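Local coordinates for protein Lmaj004091aaa (Leishmania major, PDB 1XTP) that probably transfers methyl groups from S-adenosyl-L-methionine to the N-terminal amine of proteins beginning Ala-Pro-Lys, Ser-Pro-Lys or Pro-Pro-Lys, as an NTM1-family methyltransferase, at residues R83-S88 with Y192-E197; A97-C100 with R106-K109; L111-Y116 with G138-K143; T118-E123 with N157-I162. One frame throughout, in Å; residues are numbered along the deposited sequence.

Contact 1 of 4, residues R83-S88 with Y192-E197; sequences RNFIAS and YIFFKE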
loop_
_atom_site.group_PDB
_atom_site.type_symbol
_atom_site.label_atom_id
_atom_site.label_comp_id
_atom_site.label_asym_id
_atom_site.label_seq_id
_atom_site.Cartn_x
_atom_site.Cartn_y
_atom_site.Cartn_z
ATOM N N ARG A 83 12.903 0.440 8.654
ATOM C CA ARG A 83 14.013 1.344 8.942
ATOM C C ARG A 83 15.345 0.828 8.360
ATOM O O ARG A 83 16.089 1.585 7.705
ATOM C CB ARG A 83 14.133 1.567 10.441
ATOM C CG ARG A 83 15.163 2.620 10.773
ATOM C CD ARG A 83 15.448 2.700 12.265
ATOM N NE ARG A 83 16.161 1.538 12.796
ATOM C CZ ARG A 83 17.429 1.214 12.518
ATOM N NH1 ARG A 83 18.167 1.936 11.671
ATOM N NH2 ARG A 83 17.964 0.136 13.088
ATOM N N ASN A 84 15.628 -0.456 8.586
ATOM C CA ASN A 84 16.819 -1.109 8.019
ATOM C C ASN A 84 16.788 -1.157 6.480
ATOM O O ASN A 84 17.793 -0.920 5.824
ATOM C CB ASN A 84 16.994 -2.517 8.606
ATOM C CG ASN A 84 17.379 -2.495 10.089
ATOM O OD1 ASN A 84 17.903 -1.509 10.590
ATOM N ND2 ASN A 84 17.117 -3.593 10.790
ATOM N N PHE A 85 15.618 -1.419 5.914
ATOM C CA PHE A 85 15.461 -1.429 4.466
ATOM C C PHE A 85 15.708 -0.042 3.875
ATOM O O PHE A 85 16.502 0.097 2.950
ATOM C CB PHE A 85 14.066 -1.928 4.071
ATOM C CG PHE A 85 13.861 -2.063 2.576
ATOM C CD1 PHE A 85 14.274 -3.197 1.903
ATOM C CD2 PHE A 85 13.232 -1.058 1.853
ATOM C CE1 PHE A 85 14.067 -3.324 0.537
ATOM C CE2 PHE A 85 13.027 -1.187 0.491
ATOM C CZ PHE A 85 13.448 -2.322 -0.166
ATOM N N ILE A 86 15.033 0.970 4.410
ATOM C CA ILE A 86 15.208 2.345 3.910
ATOM C C ILE A 86 16.652 2.847 4.068
ATOM O O ILE A 86 17.180 3.523 3.173
ATOM C CB ILE A 86 14.263 3.336 4.599
ATOM C CG1 ILE A 86 12.803 3.020 4.239
ATOM C CG2 ILE A 86 14.606 4.772 4.186
ATOM C CD1 ILE A 86 11.818 3.528 5.253
ATOM N N ALA A 87 17.281 2.505 5.192
ATOM C CA ALA A 87 18.681 2.863 5.434
ATOM C C ALA A 87 19.587 2.380 4.323
ATOM O O ALA A 87 20.548 3.050 3.959
ATOM C CB ALA A 87 19.162 2.311 6.768
ATOM N N SER A 88 19.267 1.220 3.771
ATOM C CA SER A 88 20.094 0.608 2.756
ATOM C C SER A 88 19.913 1.166 1.335
ATOM O O SER A 88 20.579 0.702 0.412
ATOM C CB SER A 88 19.796 -0.882 2.722
ATOM O OG SER A 88 18.509 -1.102 2.168
ATOM N N TYR A 192 12.340 7.502 -3.561
ATOM C CA TYR A 192 11.871 6.155 -3.828
ATOM C C TYR A 192 10.426 6.027 -3.360
ATOM O O TYR A 192 10.012 6.694 -2.396
ATOM C CB TYR A 192 12.686 5.153 -3.031
ATOM C CG TYR A 192 14.130 4.956 -3.420
ATOM C CD1 TYR A 192 15.134 5.754 -2.886
ATOM C CD2 TYR A 192 14.505 3.912 -4.244
ATOM C CE1 TYR A 192 16.470 5.550 -3.218
ATOM C CE2 TYR A 192 15.854 3.694 -4.568
ATOM C CZ TYR A 192 16.820 4.507 -4.047
ATOM O OH TYR A 192 18.153 4.287 -4.353
ATOM N N ILE A 193 9.662 5.177 -4.039
ATOM C CA ILE A 193 8.429 4.635 -3.451
ATOM C C ILE A 193 8.825 3.489 -2.544
ATOM O O ILE A 193 9.465 2.553 -2.983
ATOM C CB ILE A 193 7.437 4.092 -4.495
ATOM C CG1 ILE A 193 6.930 5.203 -5.404
ATOM C CG2 ILE A 193 6.232 3.487 -3.816
ATOM C CD1 ILE A 193 6.418 4.714 -6.731
ATOM N N PHE A 194 8.446 3.561 -1.275
ATOM C CA PHE A 194 8.568 2.417 -0.394
ATOM C C PHE A 194 7.215 1.672 -0.330
ATOM O O PHE A 194 6.272 2.134 0.303
ATOM C CB PHE A 194 8.999 2.868 0.982
ATOM C CG PHE A 194 9.086 1.761 1.992
ATOM C CD1 PHE A 194 10.130 0.841 1.954
ATOM C CD2 PHE A 194 8.148 1.664 3.013
ATOM C CE1 PHE A 194 10.221 -0.162 2.914
ATOM C CE2 PHE A 194 8.242 0.664 3.975
ATOM C CZ PHE A 194 9.285 -0.251 3.920
ATOM N N PHE A 195 7.155 0.511 -0.976
ATOM C CA PHE A 195 5.929 -0.282 -1.063
ATOM C C PHE A 195 6.071 -1.535 -0.213
ATOM O O PHE A 195 6.932 -2.364 -0.474
ATOM C CB PHE A 195 5.650 -0.636 -2.525
ATOM C CG PHE A 195 4.451 -1.536 -2.730
ATOM C CD1 PHE A 195 3.257 -1.318 -2.045
ATOM C CD2 PHE A 195 4.514 -2.582 -3.647
ATOM C CE1 PHE A 195 2.158 -2.137 -2.263
ATOM C CE2 PHE A 195 3.432 -3.403 -3.874
ATOM C CZ PHE A 195 2.240 -3.177 -3.193
ATOM N N LYS A 196 5.247 -1.641 0.831
ATOM C CA LYS A 196 5.284 -2.775 1.756
ATOM C C LYS A 196 3.905 -3.402 1.845
ATOM O O LYS A 196 2.946 -2.743 2.213
ATOM C CB LYS A 196 5.734 -2.343 3.153
ATOM C CG LYS A 196 6.208 -3.493 4.046
ATOM C CD LYS A 196 7.060 -2.967 5.211
ATOM C CE LYS A 196 7.644 -4.081 6.070
ATOM N NZ LYS A 196 8.298 -3.547 7.293
ATOM N N GLU A 197 3.822 -4.694 1.542
ATOM C CA GLU A 197 2.531 -5.341 1.402
ATOM C C GLU A 197 2.613 -6.851 1.597
ATOM O O GLU A 197 3.673 -7.465 1.378
ATOM C CB GLU A 197 1.968 -5.064 0.000
ATOM C CG GLU A 197 0.473 -5.289 -0.098
ATOM C CD GLU A 197 -0.271 -4.685 1.084
ATOM O OE1 GLU A 197 -0.448 -3.436 1.102
ATOM O OE2 GLU A 197 -0.682 -5.469 1.977
#

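Contact 2 of 4, residues A97-C100 with R106-K109; sequences ALDC and RITK. With SAI (S-adenosyl-L-homoselenocysteine), chain B.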
loop_
_atom_site.group_PDB
_atom_site.type_symbol
_atom_site.label_atom_id
_atom_site.label_comp_id
_atom_site.label_asym_id
_atom_site.label_seq_id
_atom_site.Cartn_x
_atom_site.Cartn_y
_atom_site.Cartn_z
ATOM N N ALA A 97 8.696 13.319 3.094
ATOM C CA ALA A 97 8.030 12.028 2.940
ATOM C C ALA A 97 6.509 12.189 2.839
ATOM O O ALA A 97 5.965 13.212 3.230
ATOM C CB ALA A 97 8.373 11.108 4.101
ATOM N N LEU A 98 5.858 11.154 2.307
ATOM C CA LEU A 98 4.403 11.054 2.199
ATOM C C LEU A 98 3.978 9.648 2.631
ATOM O O LEU A 98 4.470 8.637 2.104
ATOM C CB LEU A 98 3.931 11.316 0.762
ATOM C CG LEU A 98 2.442 11.105 0.448
ATOM C CD1 LEU A 98 1.517 12.035 1.224
ATOM C CD2 LEU A 98 2.177 11.244 -1.070
ATOM N N ASP A 99 3.048 9.614 3.579
ATOM C CA ASP A 99 2.514 8.383 4.151
ATOM C C ASP A 99 1.106 8.188 3.587
ATOM O O ASP A 99 0.169 8.886 3.986
ATOM C CB ASP A 99 2.502 8.559 5.660
ATOM C CG ASP A 99 2.202 7.302 6.397
ATOM O OD1 ASP A 99 2.060 6.240 5.741
ATOM O OD2 ASP A 99 2.120 7.399 7.650
ATOM N N CYS A 100 0.993 7.285 2.602
ATOM C CA CYS A 100 -0.247 7.024 1.864
ATOM C C CYS A 100 -1.061 5.935 2.550
ATOM O O CYS A 100 -0.519 4.918 2.964
ATOM C CB CYS A 100 0.049 6.524 0.451
ATOM S SG CYS A 100 0.910 7.633 -0.608
ATOM N N ARG A 106 0.654 5.789 12.113
ATOM C CA ARG A 106 1.576 4.873 12.789
ATOM C C ARG A 106 2.986 4.848 12.199
ATOM O O ARG A 106 3.992 4.871 12.950
ATOM C CB ARG A 106 1.003 3.448 12.746
ATOM C CG ARG A 106 1.862 2.386 13.472
ATOM C CD ARG A 106 1.306 0.967 13.220
ATOM N NE ARG A 106 1.477 0.593 11.814
ATOM C CZ ARG A 106 2.559 0.021 11.291
ATOM N NH1 ARG A 106 3.600 -0.316 12.036
ATOM N NH2 ARG A 106 2.583 -0.238 9.995
ATOM N N ILE A 107 3.072 4.755 10.868
ATOM C CA ILE A 107 4.354 4.736 10.215
ATOM C C ILE A 107 5.059 6.117 10.318
ATOM O O ILE A 107 6.272 6.196 10.567
ATOM C CB ILE A 107 4.237 4.249 8.734
ATOM C CG1 ILE A 107 3.684 2.810 8.694
ATOM C CG2 ILE A 107 5.626 4.318 8.032
ATOM C CD1 ILE A 107 3.267 2.329 7.315
ATOM N N THR A 108 4.304 7.187 10.128
ATOM C CA THR A 108 4.836 8.537 10.282
ATOM C C THR A 108 5.337 8.765 11.714
ATOM O O THR A 108 6.439 9.263 11.904
ATOM C CB THR A 108 3.798 9.615 9.898
ATOM O OG1 THR A 108 3.391 9.413 8.543
ATOM C CG2 THR A 108 4.379 11.052 10.036
ATOM N N LYS A 109 4.553 8.359 12.710
ATOM C CA LYS A 109 4.906 8.610 14.104
ATOM C C LYS A 109 6.185 7.888 14.519
ATOM O O LYS A 109 7.034 8.473 15.189
ATOM C CB LYS A 109 3.761 8.219 15.051
ATOM C CG LYS A 109 4.033 8.600 16.511
ATOM C CD LYS A 109 2.778 8.606 17.360
HETATM N N SAI B . -0.566 2.441 6.356
HETATM C CA SAI B . -0.994 2.494 7.784
HETATM C CB SAI B . -2.438 2.053 7.911
HETATM C CG SAI B . -2.750 0.629 7.477
HETATM SE SE SAI B . -4.672 0.276 7.726
HETATM C C SAI B . -0.180 1.582 8.687
HETATM O O SAI B . 0.490 0.666 8.211
HETATM O OXT SAI B . -0.206 1.721 9.909
HETATM C "C5'" SAI B . -5.224 0.674 5.873
HETATM C "C4'" SAI B . -5.574 2.148 5.650
HETATM O "O4'" SAI B . -5.845 2.328 4.291
HETATM C "C3'" SAI B . -6.816 2.632 6.384
HETATM O "O3'" SAI B . -6.537 3.802 7.107
HETATM C "C2'" SAI B . -7.845 2.935 5.321
HETATM O "O2'" SAI B . -8.694 4.022 5.665
HETATM C "C1'" SAI B . -6.911 3.256 4.181
HETATM N N9 SAI B . -7.503 3.151 2.855
HETATM C C8 SAI B . -8.515 2.307 2.457
HETATM N N7 SAI B . -8.747 2.525 1.166
HETATM C C5 SAI B . -7.885 3.491 0.726
HETATM C C6 SAI B . -7.688 4.084 -0.519
HETATM N N6 SAI B . -8.445 3.715 -1.555
HETATM N N1 SAI B . -6.717 5.061 -0.664
HETATM C C2 SAI B . -5.947 5.464 0.418
HETATM N N3 SAI B . -6.142 4.858 1.647
HETATM C C4 SAI B . -7.088 3.888 1.786
HETATM O O HOH W 1 0.969 5.230 8.912
#

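Contact 3 of 4, residues L111-Y116 with G138-K143; sequences LLTKLY and GMPVGK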
loop_
_atom_site.group_PDB
_atom_site.type_symbol
_atom_site.label_atom_id
_atom_site.label_comp_id
_atom_site.label_asym_id
_atom_site.label_seq_id
_atom_site.Cartn_x
_atom_site.Cartn_y
_atom_site.Cartn_z
ATOM N N LEU A 111 8.449 6.074 12.421
ATOM C CA LEU A 111 9.570 5.933 11.498
ATOM C C LEU A 111 9.908 7.216 10.772
ATOM O O LEU A 111 11.038 7.670 10.820
ATOM C CB LEU A 111 9.311 4.809 10.482
ATOM C CG LEU A 111 10.481 4.440 9.547
ATOM C CD1 LEU A 111 11.832 4.295 10.272
ATOM C CD2 LEU A 111 10.160 3.182 8.799
ATOM N N LEU A 112 8.935 7.804 10.093
ATOM C CA LEU A 112 9.249 8.856 9.155
ATOM C C LEU A 112 9.679 10.129 9.863
ATOM O O LEU A 112 10.587 10.835 9.372
ATOM C CB LEU A 112 8.088 9.090 8.185
ATOM C CG LEU A 112 7.613 7.835 7.440
ATOM C CD1 LEU A 112 6.349 8.142 6.638
ATOM C CD2 LEU A 112 8.708 7.256 6.550
ATOM N N THR A 113 9.091 10.408 11.032
ATOM C CA THR A 113 9.464 11.603 11.795
ATOM C C THR A 113 10.909 11.531 12.343
ATOM O O THR A 113 11.490 12.561 12.724
ATOM C CB THR A 113 8.470 11.918 12.943
ATOM O OG1 THR A 113 8.261 10.751 13.741
ATOM C CG2 THR A 113 7.126 12.389 12.401
ATOM N N LYS A 114 11.496 10.340 12.350
ATOM C CA LYS A 114 12.902 10.173 12.741
ATOM C C LYS A 114 13.864 10.320 11.574
ATOM O O LYS A 114 15.049 10.534 11.798
ATOM C CB LYS A 114 13.130 8.797 13.361
ATOM C CG LYS A 114 12.476 8.614 14.702
ATOM C CD LYS A 114 12.637 7.186 15.213
ATOM C CE LYS A 114 12.291 7.116 16.695
ATOM N NZ LYS A 114 12.434 5.750 17.271
ATOM N N LEU A 115 13.368 10.167 10.344
ATOM C CA LEU A 115 14.214 10.132 9.147
ATOM C C LEU A 115 14.028 11.296 8.173
ATOM O O LEU A 115 14.929 11.586 7.387
ATOM C CB LEU A 115 13.933 8.847 8.379
ATOM C CG LEU A 115 14.221 7.517 9.044
ATOM C CD1 LEU A 115 13.616 6.416 8.248
ATOM C CD2 LEU A 115 15.725 7.296 9.150
ATOM N N TYR A 116 12.857 11.932 8.183
ATOM C CA TYR A 116 12.548 12.986 7.220
ATOM C C TYR A 116 12.238 14.308 7.911
ATOM O O TYR A 116 11.577 14.345 8.948
ATOM C CB TYR A 116 11.407 12.554 6.275
ATOM C CG TYR A 116 11.828 11.355 5.470
ATOM C CD1 TYR A 116 11.664 10.066 5.979
ATOM C CD2 TYR A 116 12.451 11.498 4.240
ATOM C CE1 TYR A 116 12.075 8.975 5.300
ATOM C CE2 TYR A 116 12.879 10.386 3.531
ATOM C CZ TYR A 116 12.698 9.127 4.074
ATOM O OH TYR A 116 13.120 8.019 3.395
ATOM N N GLY A 138 2.809 18.359 17.549
ATOM C CA GLY A 138 4.190 18.776 17.845
ATOM C C GLY A 138 5.291 17.936 17.205
ATOM O O GLY A 138 6.387 17.785 17.776
HETATM N N MSE A 139 5.021 17.391 16.023
HETATM C CA MSE A 139 6.001 16.585 15.311
HETATM C C MSE A 139 6.211 17.191 13.922
HETATM O O MSE A 139 5.359 17.983 13.461
HETATM C CB MSE A 139 5.523 15.134 15.228
HETATM C CG MSE A 139 5.203 14.559 16.559
HETATM SE SE MSE A 139 4.975 12.623 16.561
HETATM C CE MSE A 139 6.844 12.085 16.310
ATOM N N PRO A 140 7.348 16.863 13.261
ATOM C CA PRO A 140 7.649 17.419 11.924
ATOM C C PRO A 140 6.731 16.916 10.806
ATOM O O PRO A 140 7.175 16.291 9.845
ATOM C CB PRO A 140 9.099 17.008 11.689
ATOM C CG PRO A 140 9.337 15.862 12.577
ATOM C CD PRO A 140 8.444 16.003 13.752
ATOM N N VAL A 141 5.451 17.222 10.934
ATOM C CA VAL A 141 4.444 16.779 9.973
ATOM C C VAL A 141 3.943 18.007 9.210
ATOM O O VAL A 141 3.917 19.115 9.753
ATOM C CB VAL A 141 3.311 16.009 10.703
ATOM C CG1 VAL A 141 2.151 15.662 9.762
ATOM C CG2 VAL A 141 3.887 14.763 11.320
ATOM N N GLY A 142 3.591 17.808 7.943
ATOM C CA GLY A 142 3.155 18.895 7.071
ATOM C C GLY A 142 1.654 18.869 6.861
ATOM O O GLY A 142 0.890 19.236 7.755
ATOM N N LYS A 143 1.234 18.399 5.693
ATOM C CA LYS A 143 -0.166 18.401 5.294
ATOM C C LYS A 143 -0.867 17.109 5.706
ATOM O O LYS A 143 -0.261 16.028 5.702
ATOM C CB LYS A 143 -0.283 18.552 3.772
ATOM C CG LYS A 143 0.502 19.714 3.187
ATOM C CD LYS A 143 0.514 19.691 1.646
HETATM O O HOH W 2 8.873 13.967 9.398
#

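Contact 4 of 4, residues T118-E123 with N157-I162; sequences TTDLLE and NTYDLI. With SAI (S-adenosyl-L-homoselenocysteine), chain B.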
loop_
_atom_site.group_PDB
_atom_site.type_symbol
_atom_site.label_atom_id
_atom_site.label_comp_id
_atom_site.label_asym_id
_atom_site.label_seq_id
_atom_site.Cartn_x
_atom_site.Cartn_y
_atom_site.Cartn_z
ATOM N N THR A 118 10.231 16.665 6.925
ATOM C CA THR A 118 8.784 16.875 6.936
ATOM C C THR A 118 8.096 15.657 6.350
ATOM O O THR A 118 8.563 15.104 5.364
ATOM C CB THR A 118 8.409 18.085 6.091
ATOM O OG1 THR A 118 9.244 19.188 6.454
ATOM C CG2 THR A 118 6.925 18.457 6.276
ATOM N N THR A 119 7.002 15.228 6.969
ATOM C CA THR A 119 6.185 14.143 6.448
ATOM C C THR A 119 4.730 14.599 6.256
ATOM O O THR A 119 4.142 15.135 7.177
ATOM C CB THR A 119 6.235 12.938 7.402
ATOM O OG1 THR A 119 7.593 12.520 7.560
ATOM C CG2 THR A 119 5.421 11.767 6.864
ATOM N N ASP A 120 4.180 14.386 5.055
ATOM C CA ASP A 120 2.761 14.595 4.774
ATOM C C ASP A 120 1.999 13.269 4.889
ATOM O O ASP A 120 2.580 12.204 4.717
ATOM C CB ASP A 120 2.565 15.101 3.354
ATOM C CG ASP A 120 3.174 16.436 3.117
ATOM O OD1 ASP A 120 3.392 17.206 4.074
ATOM O OD2 ASP A 120 3.392 16.745 1.929
ATOM N N LEU A 121 0.694 13.354 5.141
ATOM C CA LEU A 121 -0.180 12.180 5.348
ATOM C C LEU A 121 -1.341 12.204 4.357
ATOM O O LEU A 121 -1.911 13.264 4.111
ATOM C CB LEU A 121 -0.776 12.208 6.751
ATOM C CG LEU A 121 0.108 11.663 7.870
ATOM C CD1 LEU A 121 1.113 12.694 8.304
ATOM C CD2 LEU A 121 -0.753 11.208 9.053
ATOM N N LEU A 122 -1.676 11.040 3.794
ATOM C CA LEU A 122 -2.783 10.906 2.864
ATOM C C LEU A 122 -3.686 9.781 3.385
ATOM O O LEU A 122 -3.246 8.658 3.481
ATOM C CB LEU A 122 -2.248 10.573 1.465
ATOM C CG LEU A 122 -3.285 10.359 0.337
ATOM C CD1 LEU A 122 -2.671 10.630 -1.012
ATOM C CD2 LEU A 122 -3.872 8.952 0.347
ATOM N N GLU A 123 -4.940 10.085 3.699
ATOM C CA GLU A 123 -5.836 9.113 4.314
ATOM C C GLU A 123 -7.245 9.562 4.025
ATOM O O GLU A 123 -7.540 10.728 4.232
ATOM C CB GLU A 123 -5.589 9.088 5.822
ATOM C CG GLU A 123 -6.630 8.349 6.656
ATOM C CD GLU A 123 -6.838 6.904 6.212
ATOM O OE1 GLU A 123 -5.831 6.193 6.043
ATOM O OE2 GLU A 123 -8.009 6.498 6.001
ATOM N N ASN A 157 8.075 16.191 -8.380
ATOM C CA ASN A 157 9.402 16.466 -7.859
ATOM C C ASN A 157 9.370 16.973 -6.416
ATOM O O ASN A 157 9.911 18.018 -6.131
ATOM C CB ASN A 157 10.076 17.495 -8.778
ATOM C CG ASN A 157 11.548 17.663 -8.490
ATOM O OD1 ASN A 157 12.151 16.859 -7.777
ATOM N ND2 ASN A 157 12.140 18.740 -9.029
ATOM N N THR A 158 8.725 16.238 -5.519
ATOM C CA THR A 158 8.497 16.714 -4.149
ATOM C C THR A 158 9.018 15.784 -3.067
ATOM O O THR A 158 9.598 16.237 -2.077
ATOM C CB THR A 158 6.982 16.958 -3.929
ATOM O OG1 THR A 158 6.565 18.018 -4.777
ATOM C CG2 THR A 158 6.662 17.357 -2.502
ATOM N N TYR A 159 8.783 14.490 -3.222
ATOM C CA TYR A 159 9.059 13.544 -2.148
ATOM C C TYR A 159 10.331 12.710 -2.310
ATOM O O TYR A 159 10.612 12.157 -3.385
ATOM C CB TYR A 159 7.858 12.639 -1.957
ATOM C CG TYR A 159 6.647 13.386 -1.491
ATOM C CD1 TYR A 159 6.557 13.851 -0.182
ATOM C CD2 TYR A 159 5.588 13.641 -2.358
ATOM C CE1 TYR A 159 5.434 14.539 0.245
ATOM C CE2 TYR A 159 4.454 14.346 -1.941
ATOM C CZ TYR A 159 4.381 14.791 -0.640
ATOM O OH TYR A 159 3.250 15.475 -0.208
ATOM N N ASP A 160 11.090 12.629 -1.219
ATOM C CA ASP A 160 12.225 11.721 -1.116
ATOM C C ASP A 160 11.765 10.296 -0.704
ATOM O O ASP A 160 12.446 9.301 -0.993
ATOM C CB ASP A 160 13.249 12.272 -0.127
ATOM C CG ASP A 160 13.882 13.574 -0.594
ATOM O OD1 ASP A 160 14.105 13.751 -1.804
ATOM O OD2 ASP A 160 14.200 14.416 0.257
ATOM N N LEU A 161 10.611 10.186 -0.052
ATOM C CA LEU A 161 10.029 8.859 0.166
ATOM C C LEU A 161 8.525 8.909 0.074
ATOM O O LEU A 161 7.919 9.846 0.555
ATOM C CB LEU A 161 10.458 8.284 1.510
ATOM C CG LEU A 161 10.344 6.754 1.629
ATOM C CD1 LEU A 161 11.479 6.023 0.870
ATOM C CD2 LEU A 161 10.317 6.327 3.094
ATOM N N ILE A 162 7.941 7.914 -0.591
ATOM C CA ILE A 162 6.493 7.763 -0.674
ATOM C C ILE A 162 6.152 6.361 -0.188
ATOM O O ILE A 162 6.449 5.364 -0.843
ATOM C CB ILE A 162 5.956 7.994 -2.104
ATOM C CG1 ILE A 162 6.303 9.407 -2.574
ATOM C CG2 ILE A 162 4.432 7.753 -2.159
ATOM C CD1 ILE A 162 5.899 9.706 -3.990
HETATM N N SAI B . -0.566 2.441 6.356
HETATM C CA SAI B . -0.994 2.494 7.784
HETATM C CB SAI B . -2.438 2.053 7.911
HETATM C CG SAI B . -2.750 0.629 7.477
HETATM SE SE SAI B . -4.672 0.276 7.726
HETATM C C SAI B . -0.180 1.582 8.687
HETATM O O SAI B . 0.490 0.666 8.211
HETATM O OXT SAI B . -0.206 1.721 9.909
HETATM C "C5'" SAI B . -5.224 0.674 5.873
HETATM C "C4'" SAI B . -5.574 2.148 5.650
HETATM O "O4'" SAI B . -5.845 2.328 4.291
HETATM C "C3'" SAI B . -6.816 2.632 6.384
HETATM O "O3'" SAI B . -6.537 3.802 7.107
HETATM C "C2'" SAI B . -7.845 2.935 5.321
HETATM O "O2'" SAI B . -8.694 4.022 5.665
HETATM C "C1'" SAI B . -6.911 3.256 4.181
HETATM N N9 SAI B . -7.503 3.151 2.855
HETATM C C8 SAI B . -8.515 2.307 2.457
HETATM N N7 SAI B . -8.747 2.525 1.166
HETATM C C5 SAI B . -7.885 3.491 0.726
HETATM C C6 SAI B . -7.688 4.084 -0.519
HETATM N N6 SAI B . -8.445 3.715 -1.555
HETATM N N1 SAI B . -6.717 5.061 -0.664
HETATM C C2 SAI B . -5.947 5.464 0.418
HETATM N N3 SAI B . -6.142 4.858 1.647
HETATM C C4 SAI B . -7.088 3.888 1.786
#

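Contact 1 of 4, residues R83-S88 with Y192-E197
Ile86, near the C-terminal end of helix 75-87, and Phe194, on strand 191-198, bring the two backbones closest, 7.9 Å from CA to CA. The helix lies against one face of the seven-stranded sheet of a Rossmann-like methyltransferase fold. No hydrogen bond joins the two segments; three buried apolar side chains make the contact. Phe194 points at the helix, its ring anti to the backbone N (chi1 177°), and is met there from two directions. Phe85 comes at the rim: its CD2 lies near the plane of the Phe194 ring, 3.3 Å from Phe194 CE1. The two ring planes are inclined at 49° with centroids 5.6 Å apart, an oblique pair. Met250 of the neighbouring strand 248-253 touches both rings, and Leu161 touches Phe194 and Ile86, so the cluster spans several strands. Farther along strand 191-198, Lys196 ties back to the helix through a salt bridge from its NZ to Asp78 and a hydrogen bond to Ser82. The remaining contact comes over the Phe194 face, where Ile86 CG1 sits toward the rim, 4.1 Å from Phe194 CD1.

Contact 2 of 4, residues A97-C100 with R106-K109
Asp99 OD2 is gripped from the first turn of helix 106-115. The arrangement belongs to the first beta-alpha-beta unit of the Rossmann-like fold: strand 96-100, a glycine-rich loop, then the helix. Thr108 OG1 donates to Asp99 OD2 over 2.5 Å, arriving on the anti side of the carboxylate and 22° out of its plane. A weak bond of 3.3 Å from Thr108 N reaches the same OD2, and a water hydrogen-bonds to Asp99 OD2 at 2.8 Å. That water also accepts from Ile107 N at 2.9 Å, so one carboxylate oxygen collects, directly or through water, two backbone N-H groups at the start of the helix. The helix N terminus would probably stabilise the negative charge of Asp99, which is buried.

The same turn holds the amino-acid end of the bound S-adenosyl-L-homoselenocysteine. Arg106 runs extended and then bends at chi3 (68°), which turns its guanidinium edge to the ligand carboxylate: Arg106 NE bonds to OXT at 2.8 Å, while Arg106 NH2 reaches O at 2.9 Å in a nearly straight bond (170°). Asp78 forms a salt bridge with Arg106 NH1, and His75 also bonds that nitrogen, which helps to fix the group. Beside this pair of hydrogen bonds, Ile107 lays its CD1 3.4 Å from the ligand carboxylate O.

Contact 3 of 4, residues L111-Y116 with G138-K143
The pyrrolidine ring of Pro140 faces Thr113 with its CG and CD: Pro140 CG is 4.1 Å from Thr113 CB, and Pro140 CD the same distance from Thr113 CG2. The aromatic ring of Tyr116, a little farther on, has Leu112 O of its own segment at its edge, in the ring plane. The Thr113-Pro140 contact joins the C-terminal part of helix 106-115 to the lead-in of strand 141-146, an outermost strand of the Rossmann-like sheet, toward the surface of the molecule.

Thr113 carries the helix side of the contact. Its chi1 of 51° tucks OG1 back over the helix backbone, where it hydrogen-bonds to Thr108 O, five residues back, and its CG2 swings out toward Pro140 and Val141. Met139, modelled as selenomethionine, curls at chi3 (72°) to bring CE 3.2 Å from Thr113 OG1, its chain crossing the threonine at about a right angle.

Pro140 is the centre of an inverse gamma turn, closed by Val141 N to Met139 O at 2.6 Å. The turn presents Pro140 O to a water that bonds it at 2.9 Å and Tyr116 O at 2.8 Å, linking the two backbones, which share no direct hydrogen bond. From there the chain joins the sheet beside Thr119, and Val141 adds one last methyl contact, CG2 to Thr113 CG2 at 4.2 Å.

Contact 4 of 4, residues T118-E123 with N157-I162
Tyr159 and Asp120 cross at about a right angle, the phenol ring and the carboxylate plane turned 88° against each other. The two residues sit on strands 159-165 and 118-123 of the Rossmann-like sheet, which have strand 96-100 between them; Tyr159 passes over that middle strand, touching Leu98, to reach its partner. Its chi1 of -65° puts the ring anti to the carbonyl carbon, and the hydroxyl at the far end donates to Asp120 OD2. The modelled OH to OD2 separation, 2.5 Å, is very short and its exact value is doubtful, but OD2 clearly lies at the ring edge, near the ring plane. Thr158 CG2 lies over one face of the Tyr159 ring, 3.7 Å above its centre.

The other carboxylate oxygen, Asp120 OD1, has partners elsewhere: a salt bridge to Arg96 and a hydrogen bond from Lys143 N. With both oxygens engaged, the buried carboxylate is fixed in rotation, and the arginine probably balances its charge.

At the far end of the segment, Glu123 bends at chi2 (56°) and clasps both ribose hydroxyls of the bound S-adenosyl-L-homoselenocysteine, the familiar role of the acidic residue near the C-terminal end of the second strand in class I methyltransferases. O3' donates to Glu123 OE1 at 2.7 Å and O2' to Glu123 OE2 at 2.6 Å. Just before it, Leu122 CD2 approaches the adenine at C2, 4.1 Å away.

Overall arrangement
Of the segments in contact, that on helix 75-87 comes first, and contact 1 closes the longest loop, waiting for strand 191-198 more than a hundred residues later; the other three contacts all fall within that loop. Contact 2 closes almost at once, across the turn from strand 96-100 into helix 106-115. Contacts 3 and 4 follow it and cross: 111-116 and 118-123 open in turn, 138-143 answers the first and 157-162 the second. Contact 3 fastens the helix to an outermost strand, and contact 4 spans the strand between its partners. Leu111 packs on Arg83 and Ile86, and Tyr116 on Ile86, bringing contacts 1 and 3 together. Contact 2 holds the ligand's amino-acid end, contact 4 its ribose.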